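Local coordinates for programmed Cell Death Protein 5 Homolog (Leishmania major, PDB 6VMT) that probably binds DNA as a mostly helical member of the PDCD5 family, at residues R41-A46 with H69-V74; A60-A65 with E90-M95. All coordinates share one frame; numbering follows the deposited sequence.

Helix 46-75 is common to both contacts. Interaction 1 sets its C-terminal part, residues 69-74, against the end of helix 12-43, and interaction 2 sets an earlier part, residues 60-65, against helix 85-103. Their centres are 13 Å apart, and along the chain their segments alternate. The two meet directly: Ile70 CG1 of interaction 1 lies 3.9 Å from Leu91 CD1 of interaction 2, and His69 CB lies 3.9 Å from Met95 CE. Helix 85-103, one side of interaction 2, also reaches interaction 1, where Val88 touches Val44. Together they join helices 46-75 and 85-103 and the C-terminal end of helix 12-43; most of that long helix projects away.

Interaction 1: residues R41-A46 with H69-V74; sequences RAFVSA and HIIQAV
Ile70 meets Val44 through methyl groups, the two side chains running at about a right angle: its CG2 lies 3.7 Å from Val44 CG2, and its CD1 closes on the same methyl at 3.9 Å. Ile70 CG2 also reaches Phe43 CB, 4.2 Å away. One residue on, Ile71 offers its backbone side, with CA 4.1 Å from Phe43 CE2 at the ring edge, near the ring plane. Val74, a turn after Ile70, supplies the face contact. With CG1 anti to the backbone N (chi1 180°), this methyl is directed onto the Phe43 ring, 3.6 Å from the centroid and 6° off the ring normal, a CH-pi contact; Val74 CB also comes near CD2 and CE2. Met79, from the loop after helix 46-75, touches both Ile70 and Val74. Helix 12-43 ends at Phe43, and Ser45 is the N-cap of helix 46-75, so the contact lies where the end of helix 46-75 comes back beside the turn that begins it. Backbone hydrogen bonds of Phe43 and Ser45 with Val83 bring the loop before helix 85-103 to this turn. Across the two segments the chemistry is wholly apolar, consistent with a fit set by dispersion and shape rather than by polar pairing.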
loop_
_atom_site.group_PDB
_atom_site.type_symbol
_atom_site.label_atom_id
_atom_site.label_comp_id
_atom_site.label_asym_id
_atom_site.label_seq_id
_atom_site.Cartn_x
_atom_site.Cartn_y
_atom_site.Cartn_z
ATOM N N ARG A 41 3.818 -6.732 7.137
ATOM C CA ARG A 41 3.890 -7.854 8.124
ATOM C C ARG A 41 4.926 -7.487 9.190
ATOM O O ARG A 41 4.645 -7.698 10.364
ATOM C CB ARG A 41 4.300 -9.189 7.494
ATOM C CG ARG A 41 3.179 -9.971 6.825
ATOM C CD ARG A 41 3.686 -10.929 5.747
ATOM N NE ARG A 41 2.834 -12.102 5.606
ATOM C CZ ARG A 41 2.802 -13.128 6.462
ATOM N NH1 ARG A 41 3.582 -13.140 7.536
ATOM N NH2 ARG A 41 1.980 -14.143 6.242
ATOM N N ALA A 42 6.055 -6.907 8.770
ATOM C CA ALA A 42 7.254 -6.614 9.592
ATOM C C ALA A 42 7.064 -5.360 10.446
ATOM O O ALA A 42 7.679 -5.296 11.544
ATOM C CB ALA A 42 8.433 -6.422 8.682
ATOM N N PHE A 43 6.321 -4.390 9.907
ATOM C CA PHE A 43 6.243 -2.992 10.396
ATOM C C PHE A 43 5.061 -2.849 11.344
ATOM O O PHE A 43 5.182 -2.132 12.361
ATOM C CB PHE A 43 6.064 -2.001 9.244
ATOM C CG PHE A 43 7.260 -1.818 8.337
ATOM C CD1 PHE A 43 8.452 -2.483 8.566
ATOM C CD2 PHE A 43 7.202 -0.938 7.272
ATOM C CE1 PHE A 43 9.545 -2.279 7.742
ATOM C CE2 PHE A 43 8.301 -0.720 6.462
ATOM C CZ PHE A 43 9.470 -1.397 6.692
ATOM N N VAL A 44 3.953 -3.502 11.000
ATOM C CA VAL A 44 2.634 -3.287 11.660
ATOM C C VAL A 44 2.284 -4.575 12.390
ATOM O O VAL A 44 2.651 -5.634 11.903
ATOM C CB VAL A 44 1.562 -2.868 10.639
ATOM C CG1 VAL A 44 0.217 -2.601 11.271
ATOM C CG2 VAL A 44 1.992 -1.631 9.896
ATOM N N SER A 45 1.625 -4.466 13.531
ATOM C CA SER A 45 1.203 -5.626 14.356
ATOM C C SER A 45 -0.009 -6.284 13.696
ATOM O O SER A 45 -0.579 -5.702 12.757
ATOM C CB SER A 45 0.889 -5.200 15.749
ATOM O OG SER A 45 -0.273 -4.399 15.730
ATOM N N ALA A 46 -0.387 -7.456 14.182
ATOM C CA ALA A 46 -1.360 -8.355 13.530
ATOM C C ALA A 46 -2.751 -7.749 13.665
ATOM O O ALA A 46 -3.460 -7.661 12.656
ATOM C CB ALA A 46 -1.264 -9.711 14.160
ATOM N N HIS A 69 2.012 5.928 4.672
ATOM C CA HIS A 69 2.682 6.762 5.691
ATOM C C HIS A 69 3.548 5.861 6.564
ATOM O O HIS A 69 4.700 6.222 6.794
ATOM C CB HIS A 69 1.678 7.516 6.555
ATOM C CG HIS A 69 2.337 8.311 7.631
ATOM N ND1 HIS A 69 3.000 9.508 7.375
ATOM C CD2 HIS A 69 2.484 8.067 8.944
ATOM C CE1 HIS A 69 3.499 9.976 8.496
ATOM N NE2 HIS A 69 3.194 9.101 9.470
ATOM N N ILE A 70 2.991 4.761 7.064
ATOM C CA ILE A 70 3.727 3.841 7.980
ATOM C C ILE A 70 4.998 3.397 7.272
ATOM O O ILE A 70 6.045 3.423 7.871
ATOM C CB ILE A 70 2.870 2.633 8.344
ATOM C CG1 ILE A 70 1.748 3.008 9.304
ATOM C CG2 ILE A 70 3.744 1.521 8.882
ATOM C CD1 ILE A 70 0.681 1.974 9.411
ATOM N N ILE A 71 4.896 3.026 6.009
ATOM C CA ILE A 71 6.064 2.509 5.263
ATOM C C ILE A 71 7.098 3.618 5.130
ATOM O O ILE A 71 8.245 3.374 5.512
ATOM C CB ILE A 71 5.620 1.997 3.903
ATOM C CG1 ILE A 71 4.737 0.773 4.075
ATOM C CG2 ILE A 71 6.828 1.728 3.034
ATOM C CD1 ILE A 71 4.200 0.262 2.780
ATOM N N GLN A 72 6.745 4.770 4.565
ATOM C CA GLN A 72 7.749 5.857 4.382
ATOM C C GLN A 72 8.357 6.160 5.751
ATOM O O GLN A 72 9.564 6.324 5.816
ATOM C CB GLN A 72 7.194 7.094 3.651
ATOM C CG GLN A 72 6.232 7.969 4.449
ATOM C CD GLN A 72 6.837 9.041 5.340
ATOM O OE1 GLN A 72 7.894 9.604 5.066
ATOM N NE2 GLN A 72 6.144 9.362 6.425
ATOM N N ALA A 73 7.560 6.133 6.822
ATOM C CA ALA A 73 7.940 6.574 8.181
ATOM C C ALA A 73 8.916 5.600 8.834
ATOM O O ALA A 73 9.900 6.043 9.413
ATOM C CB ALA A 73 6.697 6.659 9.000
ATOM N N VAL A 74 8.574 4.320 8.853
ATOM C CA VAL A 74 9.435 3.239 9.403
ATOM C C VAL A 74 10.729 3.170 8.555
ATOM O O VAL A 74 11.861 3.303 9.097
ATOM C CB VAL A 74 8.647 1.923 9.421
ATOM C CG1 VAL A 74 9.468 0.782 9.962
ATOM C CG2 VAL A 74 7.374 2.039 10.233
#

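Interaction 2: residues A60-A65 with E90-M95; sequences AGRSQA and ELLGQM
Arg62 and Leu92 lead a helix-helix contact between helices 46-75 and 85-103, part of the helical bundle of this PDCD5-family protein. The short axes pass 9.2 Å apart, with 122° between their N-to-C directions, so the helices run in broadly opposing senses but well away from antiparallel. The contacts are mainly between carbon atoms. Leu92 CD2 reaches across to the backbone of the partner helix, 4.0 Å from Ser63 CA, and touches Arg62 CG, the two side chains crossing at about a right angle. Met95 comes in from the next turn: its CB lies beside Arg62 CG, and its CG is 4.3 Å from Ala65 CB. Among the polar groups, Arg62 has CG anti to the backbone N (chi1 -169°) and its chain then bends twice, passing Leu92 with its aliphatic part; NH2 reaches along helix 85-103 to Glu99 OE1, one turn beyond Met95, in a long, weak ion pair. Ser63 points its CB away from helix 85-103. Helix 46-75 is kinked at Gly61 and Arg62, and the hydrogen bond of Ser63 OG reaches back across this kink to Leu52 O, joining the two arms. Carbonyl oxygens meet carbon here as well: Arg62 CD lies 4.0 Å from Leu92 O, and a bend at chi2 (-66°) turns the far end of Met95 so that CE lies 3.9 Å from Ala65 O.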
loop_
_atom_site.group_PDB
_atom_site.type_symbol
_atom_site.label_atom_id
_atom_site.label_comp_id
_atom_site.label_asym_id
_atom_site.label_seq_id
_atom_site.Cartn_x
_atom_site.Cartn_y
_atom_site.Cartn_z
ATOM N N ALA A 60 -11.126 2.149 1.320
ATOM C CA ALA A 60 -9.818 1.702 0.790
ATOM C C ALA A 60 -8.814 2.860 0.811
ATOM O O ALA A 60 -7.710 2.669 1.346
ATOM C CB ALA A 60 -9.988 1.140 -0.593
ATOM N N GLY A 61 -9.189 4.023 0.285
ATOM C CA GLY A 61 -8.277 5.177 0.145
ATOM C C GLY A 61 -7.682 5.592 1.479
ATOM O O GLY A 61 -6.533 6.082 1.519
ATOM N N ARG A 62 -8.459 5.439 2.547
ATOM C CA ARG A 62 -8.089 5.903 3.903
ATOM C C ARG A 62 -6.988 4.998 4.434
ATOM O O ARG A 62 -5.892 5.487 4.704
ATOM C CB ARG A 62 -9.299 5.798 4.823
ATOM C CG ARG A 62 -9.100 6.496 6.152
ATOM C CD ARG A 62 -10.256 7.436 6.373
ATOM N NE ARG A 62 -11.310 6.843 7.177
ATOM C CZ ARG A 62 -12.549 7.300 7.210
ATOM N NH1 ARG A 62 -13.445 6.713 7.987
ATOM N NH2 ARG A 62 -12.881 8.346 6.470
ATOM N N SER A 63 -7.321 3.712 4.530
ATOM C CA SER A 63 -6.448 2.598 4.955
ATOM C C SER A 63 -5.171 2.603 4.124
ATOM O O SER A 63 -4.106 2.323 4.679
ATOM C CB SER A 63 -7.172 1.300 4.828
ATOM O OG SER A 63 -6.274 0.286 4.431
ATOM N N GLN A 64 -5.278 2.943 2.849
ATOM C CA GLN A 64 -4.117 3.018 1.935
ATOM C C GLN A 64 -3.253 4.227 2.290
ATOM O O GLN A 64 -2.031 4.096 2.213
ATOM C CB GLN A 64 -4.581 3.073 0.485
ATOM C CG GLN A 64 -3.535 3.634 -0.466
ATOM C CD GLN A 64 -3.953 3.493 -1.907
ATOM O OE1 GLN A 64 -4.524 2.481 -2.311
ATOM N NE2 GLN A 64 -3.664 4.517 -2.693
ATOM N N ALA A 65 -3.836 5.366 2.655
ATOM C CA ALA A 65 -3.047 6.577 3.014
ATOM C C ALA A 65 -2.174 6.299 4.249
ATOM O O ALA A 65 -1.079 6.873 4.357
ATOM C CB ALA A 65 -3.947 7.770 3.223
ATOM N N GLU A 90 -5.337 5.542 15.695
ATOM C CA GLU A 90 -4.991 6.991 15.773
ATOM C C GLU A 90 -4.814 7.541 14.357
ATOM O O GLU A 90 -5.528 8.482 14.017
ATOM C CB GLU A 90 -3.744 7.172 16.642
ATOM C CG GLU A 90 -3.505 8.578 17.166
ATOM C CD GLU A 90 -2.408 8.648 18.234
ATOM O OE1 GLU A 90 -1.315 8.088 17.993
ATOM O OE2 GLU A 90 -2.641 9.246 19.323
ATOM N N LEU A 91 -3.944 6.933 13.536
ATOM C CA LEU A 91 -3.643 7.396 12.145
ATOM C C LEU A 91 -4.918 7.351 11.291
ATOM O O LEU A 91 -5.219 8.360 10.632
ATOM C CB LEU A 91 -2.550 6.530 11.516
ATOM C CG LEU A 91 -1.132 6.620 12.091
ATOM C CD1 LEU A 91 -0.199 5.756 11.280
ATOM C CD2 LEU A 91 -0.599 8.029 12.088
ATOM N N LEU A 92 -5.683 6.262 11.318
ATOM C CA LEU A 92 -6.962 6.181 10.543
ATOM C C LEU A 92 -7.915 7.343 10.883
ATOM O O LEU A 92 -8.517 7.919 9.982
ATOM C CB LEU A 92 -7.630 4.854 10.860
ATOM C CG LEU A 92 -7.069 3.659 10.100
ATOM C CD1 LEU A 92 -7.675 2.376 10.605
ATOM C CD2 LEU A 92 -7.342 3.783 8.634
ATOM N N GLY A 93 -8.050 7.712 12.143
ATOM C CA GLY A 93 -8.782 8.937 12.492
ATOM C C GLY A 93 -8.154 10.166 11.869
ATOM O O GLY A 93 -8.884 10.960 11.325
ATOM N N GLN A 94 -6.841 10.335 11.949
ATOM C CA GLN A 94 -6.176 11.579 11.497
ATOM C C GLN A 94 -6.383 11.770 9.997
ATOM O O GLN A 94 -6.429 12.922 9.560
ATOM C CB GLN A 94 -4.679 11.533 11.777
ATOM C CG GLN A 94 -4.310 11.670 13.249
ATOM C CD GLN A 94 -2.877 12.115 13.446
ATOM O OE1 GLN A 94 -2.540 13.275 13.221
ATOM N NE2 GLN A 94 -2.015 11.201 13.873
ATOM N N MET A 95 -6.421 10.690 9.217
ATOM C CA MET A 95 -6.532 10.822 7.746
ATOM C C MET A 95 -8.006 11.131 7.491
ATOM O O MET A 95 -8.279 12.210 6.922
ATOM C CB MET A 95 -6.044 9.596 6.948
ATOM C CG MET A 95 -4.586 9.134 7.264
ATOM S SD MET A 95 -3.153 10.225 6.841
ATOM C CE MET A 95 -1.747 9.247 7.380
#